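Glucanase (PDB 5GXX) probably hydrolyses internal beta-1,4-glucosidic bonds of cellulose, as a family 9 endoglucanase of the bacterial cellulosome. Local coordinates at residues A[384-390]-A[409-415]; A[9-13]-A[351-355]. The protein carries 1 engineered substitution. All blocks are in the same frame, centred on the assembly; numbering follows the deposited sequence.

From the N terminus, helix 7-20 supplies the first half of interaction 2, which brings residues 9-13 against the loop 351-355 and so closes a span of 337 residues, about half of them helical. Interaction 1 follows without nesting or crossing: 384-390 and 409-415 bracket only 18 residues, none of them in a helix or strand, and the second segment leads into helix 412-429. The two contacts, about 11 Å apart between centres, are joined directly, since probable backbone hydrogen bonds run from Gly386 N to Val351 O and from Val351 N to Ala387 O. Together they tie the first and last long helices of the catalytic domain to the loops between them.

Interaction 1: A[384-390]-A[409-415]; sequences LYGALVG and EVACDYN
Val389 and Gly390 run antiparallel to Val410 and Glu409, with the CA atoms of Val389 and Val410 5.0 Å apart. The bonding is sparse and no strand forms: Gly390 N gives a weak hydrogen bond to Glu409 O, and Val389 CA approaches that same oxygen in a CA-H...O contact of 3.2 Å. Upstream, a type II turn from Leu384 to Ala387 places Gly386 at positive phi.

The Asn415 side-chain amide spans the exit of this turn. Asn415 OD1 accepts a nearly straight bond (2.9 Å, 173° at the hydrogen) from Leu388 N, which lies on a lone pair in the carbonyl plane. Asn415 ND2 donates to Gly386 O at 2.8 Å, standing 48° out of that peptide carbonyl's plane, and also bonds Ala14 O of helix 7-20, so both ends of the amide are fixed. A water links Leu388 O, Asn415 OD1 and Ala411 N.

In the (alpha/alpha)6 barrel expected of glycoside hydrolase family 9, the contact fastens the loop preceding helix 412-429 to the start of that helix, beside a bound Tris molecule, probably from the crystallisation liquor, to which Glu409 OE2 is hydrogen-bonded. Val410 supplies the apolar side. With CG1 anti to its carbonyl carbon (chi1 -70°), that methyl packs 3.7 Å from Ala387 CB, while CG2 meets Leu384 CD2 tip to tip. Leu388 O lies in plane at the edge of the Tyr414 ring, 3.4 Å from Tyr414 CD2.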
loop_
_atom_site.group_PDB
_atom_site.type_symbol
_atom_site.label_atom_id
_atom_site.label_comp_id
_atom_site.label_asym_id
_atom_site.label_seq_id
_atom_site.Cartn_x
_atom_site.Cartn_y
_atom_site.Cartn_z
ATOM N N LEU A 384 -36.215 -9.477 -1.932
ATOM C CA LEU A 384 -36.775 -8.405 -2.764
ATOM C C LEU A 384 -38.136 -8.842 -3.336
ATOM O O LEU A 384 -38.339 -9.006 -4.553
ATOM C CB LEU A 384 -35.787 -8.033 -3.887
ATOM C CG LEU A 384 -36.130 -6.799 -4.725
ATOM C CD1 LEU A 384 -35.948 -5.480 -3.967
ATOM C CD2 LEU A 384 -35.219 -6.793 -5.958
ATOM N N TYR A 385 -39.104 -8.990 -2.439
ATOM C CA TYR A 385 -40.389 -9.537 -2.855
ATOM C C TYR A 385 -40.981 -8.779 -4.019
ATOM O O TYR A 385 -41.058 -7.529 -4.037
ATOM C CB TYR A 385 -41.444 -9.521 -1.739
ATOM C CG TYR A 385 -41.242 -10.539 -0.645
ATOM C CD1 TYR A 385 -41.563 -11.886 -0.845
ATOM C CD2 TYR A 385 -40.765 -10.144 0.601
ATOM C CE1 TYR A 385 -41.395 -12.815 0.173
ATOM C CE2 TYR A 385 -40.602 -11.074 1.625
ATOM C CZ TYR A 385 -40.912 -12.403 1.406
ATOM O OH TYR A 385 -40.737 -13.301 2.436
ATOM N N GLY A 386 -41.467 -9.579 -4.966
ATOM C CA GLY A 386 -42.235 -9.011 -6.059
ATOM C C GLY A 386 -41.479 -8.550 -7.289
ATOM O O GLY A 386 -42.100 -8.198 -8.289
ATOM N N ALA A 387 -40.152 -8.498 -7.214
ATOM C CA ALA A 387 -39.370 -8.013 -8.344
ATOM C C ALA A 387 -39.412 -8.979 -9.518
ATOM O O ALA A 387 -38.989 -10.126 -9.376
ATOM C CB ALA A 387 -37.920 -7.771 -7.916
ATOM N N LEU A 388 -39.904 -8.487 -10.657
ATOM C CA LEU A 388 -39.830 -9.237 -11.923
ATOM C C LEU A 388 -38.418 -9.096 -12.479
ATOM O O LEU A 388 -38.002 -7.977 -12.783
ATOM C CB LEU A 388 -40.858 -8.728 -12.931
ATOM C CG LEU A 388 -40.908 -9.448 -14.289
ATOM C CD1 LEU A 388 -41.428 -10.884 -14.142
ATOM C CD2 LEU A 388 -41.840 -8.674 -15.187
ATOM N N VAL A 389 -37.690 -10.202 -12.612
ATOM C CA VAL A 389 -36.341 -10.111 -13.196
ATOM C C VAL A 389 -36.355 -9.923 -14.726
ATOM O O VAL A 389 -37.373 -10.099 -15.386
ATOM C CB VAL A 389 -35.404 -11.260 -12.729
ATOM C CG1 VAL A 389 -35.305 -11.320 -11.210
ATOM C CG2 VAL A 389 -35.865 -12.610 -13.267
ATOM N N GLY A 390 -35.192 -9.602 -15.281
ATOM C CA GLY A 390 -35.054 -9.501 -16.729
ATOM C C GLY A 390 -35.576 -10.741 -17.444
ATOM O O GLY A 390 -36.382 -10.647 -18.370
ATOM N N GLU A 409 -31.446 -8.408 -13.805
ATOM C CA GLU A 409 -31.843 -7.010 -13.636
ATOM C C GLU A 409 -33.249 -6.922 -13.044
ATOM O O GLU A 409 -34.090 -7.787 -13.307
ATOM C CB GLU A 409 -31.752 -6.231 -14.963
ATOM C CG GLU A 409 -32.072 -4.733 -14.887
ATOM C CD GLU A 409 -31.176 -3.933 -13.967
ATOM O OE1 GLU A 409 -30.872 -4.353 -12.827
ATOM O OE2 GLU A 409 -30.775 -2.821 -14.366
ATOM N N VAL A 410 -33.458 -5.904 -12.221
ATOM C CA VAL A 410 -34.772 -5.584 -11.653
ATOM C C VAL A 410 -34.961 -4.075 -11.777
ATOM O O VAL A 410 -33.982 -3.326 -11.729
ATOM C CB VAL A 410 -34.890 -6.035 -10.161
ATOM C CG1 VAL A 410 -34.943 -7.560 -10.063
ATOM C CG2 VAL A 410 -33.755 -5.442 -9.317
ATOM N N ALA A 411 -36.188 -3.594 -11.965
ATOM C CA ALA A 411 -36.366 -2.145 -12.112
ATOM C C ALA A 411 -37.817 -1.735 -11.970
ATOM O O ALA A 411 -38.732 -2.536 -12.162
ATOM C CB ALA A 411 -35.812 -1.692 -13.476
ATOM N N CYS A 412 -38.017 -0.460 -11.668
ATOM C CA CYS A 412 -39.351 0.134 -11.626
ATOM C C CYS A 412 -40.157 -0.190 -12.880
ATOM O O CYS A 412 -41.307 -0.624 -12.780
ATOM C CB CYS A 412 -39.264 1.653 -11.452
ATOM S SG CYS A 412 -38.633 2.203 -9.846
ATOM N N ASP A 413 -39.571 0.018 -14.061
ATOM C CA ASP A 413 -40.328 -0.156 -15.294
ATOM C C ASP A 413 -40.613 -1.639 -15.571
ATOM O O ASP A 413 -41.600 -1.968 -16.233
ATOM C CB ASP A 413 -39.608 0.515 -16.465
ATOM C CG ASP A 413 -38.490 -0.343 -17.028
ATOM O OD1 ASP A 413 -37.409 -0.418 -16.397
ATOM O OD2 ASP A 413 -38.695 -0.925 -18.120
ATOM N N TYR A 414 -39.777 -2.534 -15.046
ATOM C CA TYR A 414 -39.984 -3.977 -15.208
ATOM C C TYR A 414 -41.282 -4.350 -14.500
ATOM O O TYR A 414 -42.052 -5.178 -14.987
ATOM C CB TYR A 414 -38.835 -4.745 -14.557
ATOM C CG TYR A 414 -37.571 -4.878 -15.373
ATOM C CD1 TYR A 414 -37.239 -3.942 -16.341
ATOM C CD2 TYR A 414 -36.681 -5.912 -15.112
ATOM C CE1 TYR A 414 -36.060 -4.036 -17.058
ATOM C CE2 TYR A 414 -35.509 -6.039 -15.845
ATOM C CZ TYR A 414 -35.215 -5.109 -16.820
ATOM O OH TYR A 414 -34.044 -5.185 -17.548
ATOM N N ASN A 415 -41.530 -3.765 -13.331
ATOM C CA ASN A 415 -42.710 -4.118 -12.538
ATOM C C ASN A 415 -43.992 -3.394 -12.930
ATOM O O ASN A 415 -45.070 -3.806 -12.518
ATOM C CB ASN A 415 -42.443 -3.939 -11.034
ATOM C CG ASN A 415 -41.950 -5.208 -10.366
ATOM O OD1 ASN A 415 -41.006 -5.850 -10.829
ATOM N ND2 ASN A 415 -42.618 -5.602 -9.282
HETATM O O HOH W 1 -38.104 -5.699 -11.238
#

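Interaction 2: A[9-13]-A[351-355]; sequences EALQK and VGFGN
Ala10 CB sits over one face of the Phe353 ring in a CH-pi contact, 4.3 Å from the centroid and 24° off the normal. The methyl lies toward the rim, nearest CE1, rather than over the middle. Phe353 reaches the helix because CG is anti to its backbone N (chi1 173°), which swings the ring toward Glu9 and Ala10 on the helix.

Glu9 comes to the same ring from an oblique direction, its carboxylate plane 73° from the ring plane and Glu9 OE2 3.6 Å from Phe353 CD1. Lys13, one helical turn on, crosses the phenyl side chain at about a right angle, with Lys13 CD near the ring plane and 4.2 Å from Phe353 CB. Fully extended beyond CG, it carries Lys13 NZ to Gly352 O at 2.7 Å, almost in line with the carbonyl bond. Lys13 NZ also forms a salt bridge of 2.8 Å with Glu9 OE2, approached on the anti side and somewhat out of the carboxylate plane. A water takes a hydrogen bond from Gly354 N and gives one to Glu9 OE2.

These contacts join helix 7-20 of the family 9 domain to a loop rich in glycine, while Ala10 also touches Leu422 of helix 412-429. The carboxylate probably balances the charge of the buried lysine, the carbonyl dipole probably helps to stabilise it, and Lys13 would be expected to favour ionised Glu9 beside the ring.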
loop_
_atom_site.group_PDB
_atom_site.type_symbol
_atom_site.label_atom_id
_atom_site.label_comp_id
_atom_site.label_asym_id
_atom_site.label_seq_id
_atom_site.Cartn_x
_atom_site.Cartn_y
_atom_site.Cartn_z
ATOM N N GLU A 9 -51.681 -12.739 -4.649
ATOM C CA GLU A 9 -50.394 -12.757 -3.938
ATOM C C GLU A 9 -49.291 -12.179 -4.820
ATOM O O GLU A 9 -48.458 -11.407 -4.351
ATOM C CB GLU A 9 -50.007 -14.162 -3.469
ATOM C CG GLU A 9 -48.701 -14.199 -2.675
ATOM C CD GLU A 9 -48.234 -15.616 -2.419
ATOM O OE1 GLU A 9 -49.104 -16.480 -2.169
ATOM O OE2 GLU A 9 -47.014 -15.871 -2.456
ATOM N N ALA A 10 -49.282 -12.544 -6.100
ATOM C CA ALA A 10 -48.332 -11.931 -7.035
ATOM C C ALA A 10 -48.459 -10.405 -7.055
ATOM O O ALA A 10 -47.466 -9.666 -7.015
ATOM C CB ALA A 10 -48.549 -12.493 -8.417
ATOM N N LEU A 11 -49.691 -9.921 -7.125
ATOM C CA LEU A 11 -49.944 -8.484 -7.094
ATOM C C LEU A 11 -49.464 -7.812 -5.821
ATOM O O LEU A 11 -48.811 -6.749 -5.890
ATOM C CB LEU A 11 -51.441 -8.226 -7.276
ATOM C CG LEU A 11 -51.871 -6.762 -7.198
ATOM C CD1 LEU A 11 -51.222 -5.971 -8.333
ATOM C CD2 LEU A 11 -53.405 -6.667 -7.255
ATOM N N GLN A 12 -49.801 -8.422 -4.688
ATOM C CA GLN A 12 -49.384 -7.974 -3.366
ATOM C C GLN A 12 -47.869 -7.799 -3.305
ATOM O O GLN A 12 -47.367 -6.771 -2.843
ATOM C CB GLN A 12 -49.876 -8.989 -2.322
ATOM C CG GLN A 12 -49.370 -8.793 -0.896
ATOM C CD GLN A 12 -49.751 -9.970 -0.010
ATOM O OE1 GLN A 12 -49.713 -11.127 -0.452
ATOM N NE2 GLN A 12 -50.118 -9.684 1.242
ATOM N N LYS A 13 -47.139 -8.785 -3.819
ATOM C CA LYS A 13 -45.687 -8.725 -3.809
ATOM C C LYS A 13 -45.149 -7.716 -4.813
ATOM O O LYS A 13 -44.225 -6.965 -4.494
ATOM C CB LYS A 13 -45.090 -10.129 -3.983
ATOM C CG LYS A 13 -45.345 -10.948 -2.730
ATOM C CD LYS A 13 -44.950 -12.413 -2.872
ATOM C CE LYS A 13 -45.133 -13.087 -1.507
ATOM N NZ LYS A 13 -44.738 -14.520 -1.547
ATOM N N VAL A 351 -39.092 -12.546 -7.767
ATOM C CA VAL A 351 -38.405 -12.775 -6.487
ATOM C C VAL A 351 -39.409 -12.950 -5.352
ATOM O O VAL A 351 -40.378 -12.181 -5.234
ATOM C CB VAL A 351 -37.453 -11.593 -6.174
ATOM C CG1 VAL A 351 -36.726 -11.780 -4.829
ATOM C CG2 VAL A 351 -36.451 -11.414 -7.281
ATOM N N GLY A 352 -39.199 -13.984 -4.539
ATOM C CA GLY A 352 -40.017 -14.167 -3.342
ATOM C C GLY A 352 -41.423 -14.669 -3.612
ATOM O O GLY A 352 -42.292 -14.541 -2.750
ATOM N N PHE A 353 -41.650 -15.215 -4.802
ATOM C CA PHE A 353 -42.961 -15.718 -5.186
ATOM C C PHE A 353 -42.874 -17.039 -5.924
ATOM O O PHE A 353 -42.016 -17.239 -6.793
ATOM C CB PHE A 353 -43.709 -14.729 -6.091
ATOM C CG PHE A 353 -45.003 -15.283 -6.637
ATOM C CD1 PHE A 353 -46.191 -15.151 -5.924
ATOM C CD2 PHE A 353 -45.022 -15.940 -7.867
ATOM C CE1 PHE A 353 -47.387 -15.681 -6.445
ATOM C CE2 PHE A 353 -46.199 -16.491 -8.377
ATOM C CZ PHE A 353 -47.393 -16.347 -7.668
ATOM N N GLY A 354 -43.814 -17.927 -5.616
ATOM C CA GLY A 354 -43.987 -19.124 -6.430
ATOM C C GLY A 354 -42.886 -20.155 -6.288
ATOM O O GLY A 354 -42.177 -20.204 -5.278
ATOM N N ASN A 355 -42.779 -21.009 -7.300
ATOM C CA ASN A 355 -41.855 -22.134 -7.234
ATOM C C ASN A 355 -40.451 -21.748 -7.683
ATOM O O ASN A 355 -40.273 -21.236 -8.786
ATOM C CB ASN A 355 -42.364 -23.288 -8.112
ATOM C CG ASN A 355 -41.417 -24.459 -8.101
ATOM O OD1 ASN A 355 -41.071 -24.948 -7.033
ATOM N ND2 ASN A 355 -40.960 -24.890 -9.274
HETATM O O HOH W 2 -45.675 -17.929 -3.493
#